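Local coordinates for protein putative Nitroreductase (Anabaena variabilis ATCC 29413, PDB 3EO7) that binds flavin mononucleotide and is probably an oxidoreductase of the nitroreductase family, with two nitroreductase-like sequence regions in one chain, at residues H6-K18 with T260-F274. Residues are numbered along the deposited sequence; the frame is centred on the assembly and turned at random.
Sequences HQSIAQHYHERTK and TNYPQVPDGELLKYF
In this flavoprotein with two nitroreductase-family regions, the N-terminal helix 9-16 packs against helix 270-274 and the loop leading into it, the two axes close to antiparallel (158°), joining the chain's first helix to a segment some 240 residues further on. Arg16 ties helix to loop: NH1 and NH2 both grip Val265 O end-on, each at 2.7 Å, in the carbonyl plane, and sharing one oxygen bends both bonds to about 140°. NH2 also forms a straighter salt bridge to Asp267 OD1 (2.7 Å), met on its anti side, while Leu270 CD2 lies over the centre of one guanidinium face. His12 NE2 accepts from Arg16 NH1 in the guanidinium plane, a further bond that fixes the group's rotation. A leucine in place of Arg16 would probably leave Val265 O without both donors and the Asp267 carboxylate without its cationic mate. Tyr262 CE1 sits over the His12 ring centre in an offset stack, and Ile9 CD1 covers a Tyr262 face by a CH-pi contact. With CG anti to the backbone N (chi1 -173°), Phe274 reaches helix 9-16, where its CE1 lies 3.5 Å from Ala10 CA. The Tyr13 and Phe274 rings are nearly parallel but slid apart; Tyr13 OH bonds to Asp179 O. Tyr13 CB stands 3.9 Å from the Phe274 ring centroid, almost on its normal.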
loop_
_atom_site.group_PDB
_atom_site.type_symbol
_atom_site.label_atom_id
_atom_site.label_comp_id
_atom_site.label_asym_id
_atom_site.label_seq_id
_atom_site.Cartn_x
_atom_site.Cartn_y
_atom_site.Cartn_z
ATOM N N HIS A 6 -0.339 28.870 -9.134
ATOM C CA HIS A 6 1.022 28.251 -9.204
ATOM C C HIS A 6 0.971 26.841 -8.611
ATOM O O HIS A 6 0.307 26.616 -7.598
ATOM C CB HIS A 6 2.065 29.087 -8.439
ATOM C CG HIS A 6 3.485 28.646 -8.667
ATOM N ND1 HIS A 6 4.017 27.507 -8.097
ATOM C CD2 HIS A 6 4.488 29.208 -9.388
ATOM C CE1 HIS A 6 5.278 27.374 -8.476
ATOM N NE2 HIS A 6 5.591 28.395 -9.257
ATOM N N GLN A 7 1.679 25.923 -9.247
ATOM C CA GLN A 7 1.722 24.538 -8.798
ATOM C C GLN A 7 2.382 24.472 -7.411
ATOM O O GLN A 7 3.249 25.287 -7.093
ATOM C CB GLN A 7 2.548 23.676 -9.757
ATOM C CG GLN A 7 1.903 23.367 -11.095
ATOM C CD GLN A 7 2.518 22.135 -11.770
ATOM O OE1 GLN A 7 3.698 21.814 -11.578
ATOM N NE2 GLN A 7 1.700 21.427 -12.553
ATOM N N SER A 8 1.977 23.503 -6.604
ATOM C CA SER A 8 2.646 23.278 -5.337
ATOM C C SER A 8 3.681 22.170 -5.589
ATOM O O SER A 8 3.692 21.530 -6.657
ATOM C CB SER A 8 1.659 22.897 -4.229
ATOM O OG SER A 8 1.111 21.634 -4.498
ATOM N N ILE A 9 4.508 21.912 -4.580
ATOM C CA ILE A 9 5.620 20.978 -4.732
ATOM C C ILE A 9 5.165 19.559 -5.079
ATOM O O ILE A 9 5.836 18.895 -5.848
ATOM C CB ILE A 9 6.602 21.034 -3.501
ATOM C CG1 ILE A 9 7.884 20.196 -3.765
ATOM C CG2 ILE A 9 5.876 20.614 -2.232
ATOM C CD1 ILE A 9 8.753 20.652 -4.947
ATOM N N ALA A 10 4.021 19.093 -4.570
ATOM C CA ALA A 10 3.536 17.745 -4.941
ATOM C C ALA A 10 3.189 17.646 -6.444
ATOM O O ALA A 10 3.462 16.626 -7.089
ATOM C CB ALA A 10 2.354 17.351 -4.086
ATOM N N GLN A 11 2.580 18.701 -6.993
ATOM C CA GLN A 11 2.298 18.750 -8.438
ATOM C C GLN A 11 3.587 18.761 -9.260
ATOM O O GLN A 11 3.707 18.036 -10.259
ATOM C CB GLN A 11 1.431 19.954 -8.780
ATOM C CG GLN A 11 0.038 19.873 -8.185
ATOM C CD GLN A 11 -0.706 21.154 -8.378
ATOM O OE1 GLN A 11 -0.395 22.184 -7.767
ATOM N NE2 GLN A 11 -1.702 21.109 -9.240
ATOM N N HIS A 12 4.582 19.517 -8.803
ATOM C CA HIS A 12 5.879 19.604 -9.483
ATOM C C HIS A 12 6.576 18.238 -9.448
ATOM O O HIS A 12 7.087 17.762 -10.473
ATOM C CB HIS A 12 6.729 20.687 -8.806
ATOM C CG HIS A 12 8.084 20.891 -9.411
ATOM N ND1 HIS A 12 8.253 21.425 -10.675
ATOM C CD2 HIS A 12 9.329 20.710 -8.903
ATOM C CE1 HIS A 12 9.547 21.519 -10.933
ATOM N NE2 HIS A 12 10.218 21.115 -9.870
ATOM N N TYR A 13 6.615 17.647 -8.262
ATOM C CA TYR A 13 7.169 16.302 -8.064
ATOM C C TYR A 13 6.497 15.324 -9.066
ATOM O O TYR A 13 7.155 14.566 -9.781
ATOM C CB TYR A 13 6.992 15.803 -6.587
ATOM C CG TYR A 13 7.422 14.364 -6.521
ATOM C CD1 TYR A 13 8.749 14.026 -6.344
ATOM C CD2 TYR A 13 6.527 13.360 -6.775
ATOM C CE1 TYR A 13 9.179 12.714 -6.421
ATOM C CE2 TYR A 13 6.933 12.024 -6.864
ATOM C CZ TYR A 13 8.265 11.697 -6.687
ATOM O OH TYR A 13 8.661 10.362 -6.814
ATOM N N HIS A 14 5.178 15.350 -9.107
ATOM C CA HIS A 14 4.447 14.444 -9.988
ATOM C C HIS A 14 4.842 14.650 -11.449
ATOM O O HIS A 14 5.187 13.714 -12.149
ATOM C CB HIS A 14 2.951 14.614 -9.830
ATOM C CG HIS A 14 2.186 13.469 -10.408
ATOM N ND1 HIS A 14 2.218 12.216 -9.842
ATOM C CD2 HIS A 14 1.423 13.372 -11.521
ATOM C CE1 HIS A 14 1.476 11.400 -10.574
ATOM N NE2 HIS A 14 0.976 12.076 -11.591
ATOM N N GLU A 15 4.847 15.902 -11.879
ATOM C CA GLU A 15 5.195 16.234 -13.246
ATOM C C GLU A 15 6.609 15.748 -13.585
ATOM O O GLU A 15 6.842 15.134 -14.640
ATOM C CB GLU A 15 5.087 17.750 -13.442
ATOM C CG GLU A 15 5.316 18.183 -14.892
ATOM C CD GLU A 15 4.264 17.608 -15.884
ATOM O OE1 GLU A 15 3.137 17.304 -15.451
ATOM O OE2 GLU A 15 4.574 17.473 -17.094
ATOM N N ARG A 16 7.547 16.006 -12.691
ATOM C CA ARG A 16 8.938 15.593 -12.891
ATOM C C ARG A 16 9.222 14.096 -12.904
ATOM O O ARG A 16 10.294 13.661 -13.377
ATOM C CB ARG A 16 9.844 16.304 -11.868
ATOM C CG ARG A 16 9.954 17.755 -12.326
ATOM C CD ARG A 16 10.974 18.524 -11.769
ATOM N NE ARG A 16 12.310 17.923 -11.746
ATOM C CZ ARG A 16 13.214 18.393 -10.900
ATOM N NH1 ARG A 16 12.885 19.416 -10.136
ATOM N NH2 ARG A 16 14.412 17.855 -10.793
ATOM N N THR A 17 8.272 13.311 -12.458
ATOM C CA THR A 17 8.460 11.868 -12.331
ATOM C C THR A 17 7.609 11.029 -13.288
ATOM O O THR A 17 7.607 9.804 -13.226
ATOM C CB THR A 17 8.254 11.421 -10.872
ATOM O OG1 THR A 17 6.995 11.881 -10.368
ATOM C CG2 THR A 17 9.398 11.984 -9.994
ATOM N N LYS A 18 6.902 11.714 -14.175
ATOM C CA LYS A 18 6.110 11.039 -15.207
ATOM C C LYS A 18 7.092 10.404 -16.184
ATOM O O LYS A 18 8.259 10.799 -16.242
ATOM C CB LYS A 18 5.304 12.083 -15.986
ATOM C CG LYS A 18 4.236 12.810 -15.172
ATOM C CD LYS A 18 3.369 13.728 -15.985
ATOM C CE LYS A 18 2.201 14.254 -15.166
ATOM N NZ LYS A 18 1.384 15.306 -15.901
ATOM N N THR A 260 4.118 26.532 -2.575
ATOM C CA THR A 260 4.163 26.976 -3.944
ATOM C C THR A 260 5.462 27.736 -4.259
ATOM O O THR A 260 5.766 27.958 -5.417
ATOM C CB THR A 260 2.922 27.854 -4.257
ATOM O OG1 THR A 260 2.860 28.929 -3.341
ATOM C CG2 THR A 260 1.616 27.046 -4.119
ATOM N N ASN A 261 6.261 28.094 -3.252
ATOM C CA ASN A 261 7.495 28.876 -3.488
ATOM C C ASN A 261 8.778 28.029 -3.488
ATOM O O ASN A 261 9.822 28.446 -2.987
ATOM C CB ASN A 261 7.615 30.016 -2.462
ATOM C CG ASN A 261 8.679 31.062 -2.845
ATOM O OD1 ASN A 261 9.068 31.179 -4.010
ATOM N ND2 ASN A 261 9.137 31.835 -1.860
ATOM N N TYR A 262 8.724 26.878 -4.140
ATOM C CA TYR A 262 9.859 25.957 -4.141
ATOM C C TYR A 262 10.951 26.463 -5.098
ATOM O O TYR A 262 10.654 27.102 -6.113
ATOM C CB TYR A 262 9.436 24.529 -4.496
ATOM C CG TYR A 262 8.615 24.423 -5.743
ATOM C CD1 TYR A 262 9.212 24.264 -6.990
ATOM C CD2 TYR A 262 7.228 24.472 -5.693
ATOM C CE1 TYR A 262 8.451 24.175 -8.127
ATOM C CE2 TYR A 262 6.464 24.370 -6.843
ATOM C CZ TYR A 262 7.077 24.228 -8.055
ATOM O OH TYR A 262 6.332 24.142 -9.215
ATOM N N PRO A 263 12.218 26.153 -4.777
ATOM C CA PRO A 263 13.307 26.553 -5.640
ATOM C C PRO A 263 13.462 25.542 -6.755
ATOM O O PRO A 263 12.688 24.581 -6.857
ATOM C CB PRO A 263 14.515 26.520 -4.712
ATOM C CG PRO A 263 14.193 25.442 -3.724
ATOM C CD PRO A 263 12.694 25.401 -3.602
ATOM N N GLN A 264 14.436 25.772 -7.621
ATOM C CA GLN A 264 14.698 24.809 -8.674
ATOM C C GLN A 264 15.514 23.711 -8.005
ATOM O O GLN A 264 16.566 23.983 -7.419
ATOM C CB GLN A 264 15.394 25.453 -9.888
ATOM C CG GLN A 264 14.384 26.196 -10.818
ATOM C CD GLN A 264 13.170 25.315 -11.210
ATOM O OE1 GLN A 264 12.010 25.669 -10.936
ATOM N NE2 GLN A 264 13.442 24.141 -11.798
ATOM N N VAL A 265 14.972 22.492 -8.007
ATOM C CA VAL A 265 15.603 21.354 -7.335
ATOM C C VAL A 265 16.148 20.406 -8.387
ATOM O O VAL A 265 15.381 19.829 -9.142
ATOM C CB VAL A 265 14.594 20.611 -6.417
ATOM C CG1 VAL A 265 15.280 19.458 -5.695
ATOM C CG2 VAL A 265 13.971 21.621 -5.439
ATOM N N PRO A 266 17.474 20.281 -8.472
ATOM C CA PRO A 266 18.082 19.388 -9.473
ATOM C C PRO A 266 17.634 17.943 -9.417
ATOM O O PRO A 266 17.281 17.424 -8.355
ATOM C CB PRO A 266 19.565 19.476 -9.156
ATOM C CG PRO A 266 19.724 20.867 -8.582
ATOM C CD PRO A 266 18.498 21.032 -7.727
ATOM N N ASP A 267 17.634 17.282 -10.572
ATOM C CA ASP A 267 17.312 15.883 -10.597
ATOM C C ASP A 267 18.237 15.175 -9.633
ATOM O O ASP A 267 19.432 15.481 -9.574
ATOM C CB ASP A 267 17.547 15.278 -11.990
ATOM C CG ASP A 267 16.529 15.699 -13.011
ATOM O OD1 ASP A 267 15.415 16.144 -12.691
ATOM O OD2 ASP A 267 16.853 15.530 -14.199
ATOM N N GLY A 268 17.698 14.187 -8.923
ATOM C CA GLY A 268 18.471 13.409 -7.947
ATOM C C GLY A 268 18.330 13.945 -6.538
ATOM O O GLY A 268 18.599 13.232 -5.577
ATOM N N GLU A 269 17.923 15.211 -6.429
ATOM C CA GLU A 269 17.755 15.850 -5.131
ATOM C C GLU A 269 16.295 16.053 -4.778
ATOM O O GLU A 269 15.957 16.454 -3.672
ATOM C CB GLU A 269 18.469 17.198 -5.196
ATOM C CG GLU A 269 19.990 17.074 -5.495
ATOM C CD GLU A 269 20.711 18.372 -5.676
ATOM O OE1 GLU A 269 20.133 19.435 -5.462
ATOM O OE2 GLU A 269 21.911 18.338 -6.079
ATOM N N LEU A 270 15.397 15.745 -5.721
ATOM C CA LEU A 270 13.999 16.010 -5.537
ATOM C C LEU A 270 13.276 15.087 -4.569
ATOM O O LEU A 270 12.400 15.546 -3.827
ATOM C CB LEU A 270 13.325 16.008 -6.916
ATOM C CG LEU A 270 11.837 16.325 -6.945
ATOM C CD1 LEU A 270 11.541 17.716 -6.467
ATOM C CD2 LEU A 270 11.335 16.081 -8.399
ATOM N N LEU A 271 13.613 13.800 -4.564
ATOM C CA LEU A 271 12.968 12.848 -3.650
ATOM C C LEU A 271 13.140 13.281 -2.181
ATOM O O LEU A 271 12.153 13.395 -1.452
ATOM C CB LEU A 271 13.566 11.440 -3.812
ATOM C CG LEU A 271 12.862 10.344 -2.987
ATOM C CD1 LEU A 271 12.993 8.986 -3.666
ATOM C CD2 LEU A 271 13.365 10.273 -1.548
ATOM N N LYS A 272 14.369 13.544 -1.743
ATOM C CA LYS A 272 14.570 13.907 -0.334
ATOM C C LYS A 272 13.995 15.289 -0.033
ATOM O O LYS A 272 13.406 15.501 1.045
ATOM C CB LYS A 272 16.027 13.775 0.108
ATOM C CG LYS A 272 16.487 12.322 0.102
ATOM C CD LYS A 272 17.880 12.145 0.716
ATOM C CE LYS A 272 18.415 10.733 0.522
ATOM N NZ LYS A 272 19.662 10.494 1.233
ATOM N N TYR A 273 14.172 16.220 -0.973
ATOM C CA TYR A 273 13.550 17.517 -0.837
ATOM C C TYR A 273 12.042 17.314 -0.593
ATOM O O TYR A 273 11.460 17.850 0.366
ATOM C CB TYR A 273 13.795 18.392 -2.071
ATOM C CG TYR A 273 13.169 19.769 -1.913
ATOM C CD1 TYR A 273 11.845 19.998 -2.268
ATOM C CD2 TYR A 273 13.909 20.837 -1.414
ATOM C CE1 TYR A 273 11.264 21.230 -2.090
ATOM C CE2 TYR A 273 13.337 22.075 -1.267
ATOM C CZ TYR A 273 11.983 22.264 -1.579
ATOM O OH TYR A 273 11.400 23.508 -1.439
ATOM N N PHE A 274 11.406 16.503 -1.438
ATOM C CA PHE A 274 9.963 16.322 -1.333
ATOM C C PHE A 274 9.539 15.691 0.005
ATOM O O PHE A 274 8.587 16.177 0.648
ATOM C CB PHE A 274 9.450 15.528 -2.520
ATOM C CG PHE A 274 7.962 15.432 -2.588
ATOM C CD1 PHE A 274 7.164 16.559 -2.506
ATOM C CD2 PHE A 274 7.355 14.210 -2.819
ATOM C CE1 PHE A 274 5.764 16.458 -2.590
ATOM C CE2 PHE A 274 5.962 14.115 -2.940
ATOM C CZ PHE A 274 5.174 15.240 -2.793
HETATM O O HOH W 1 12.345 22.421 -8.948
HETATM O O HOH W 2 12.747 15.646 -13.799
#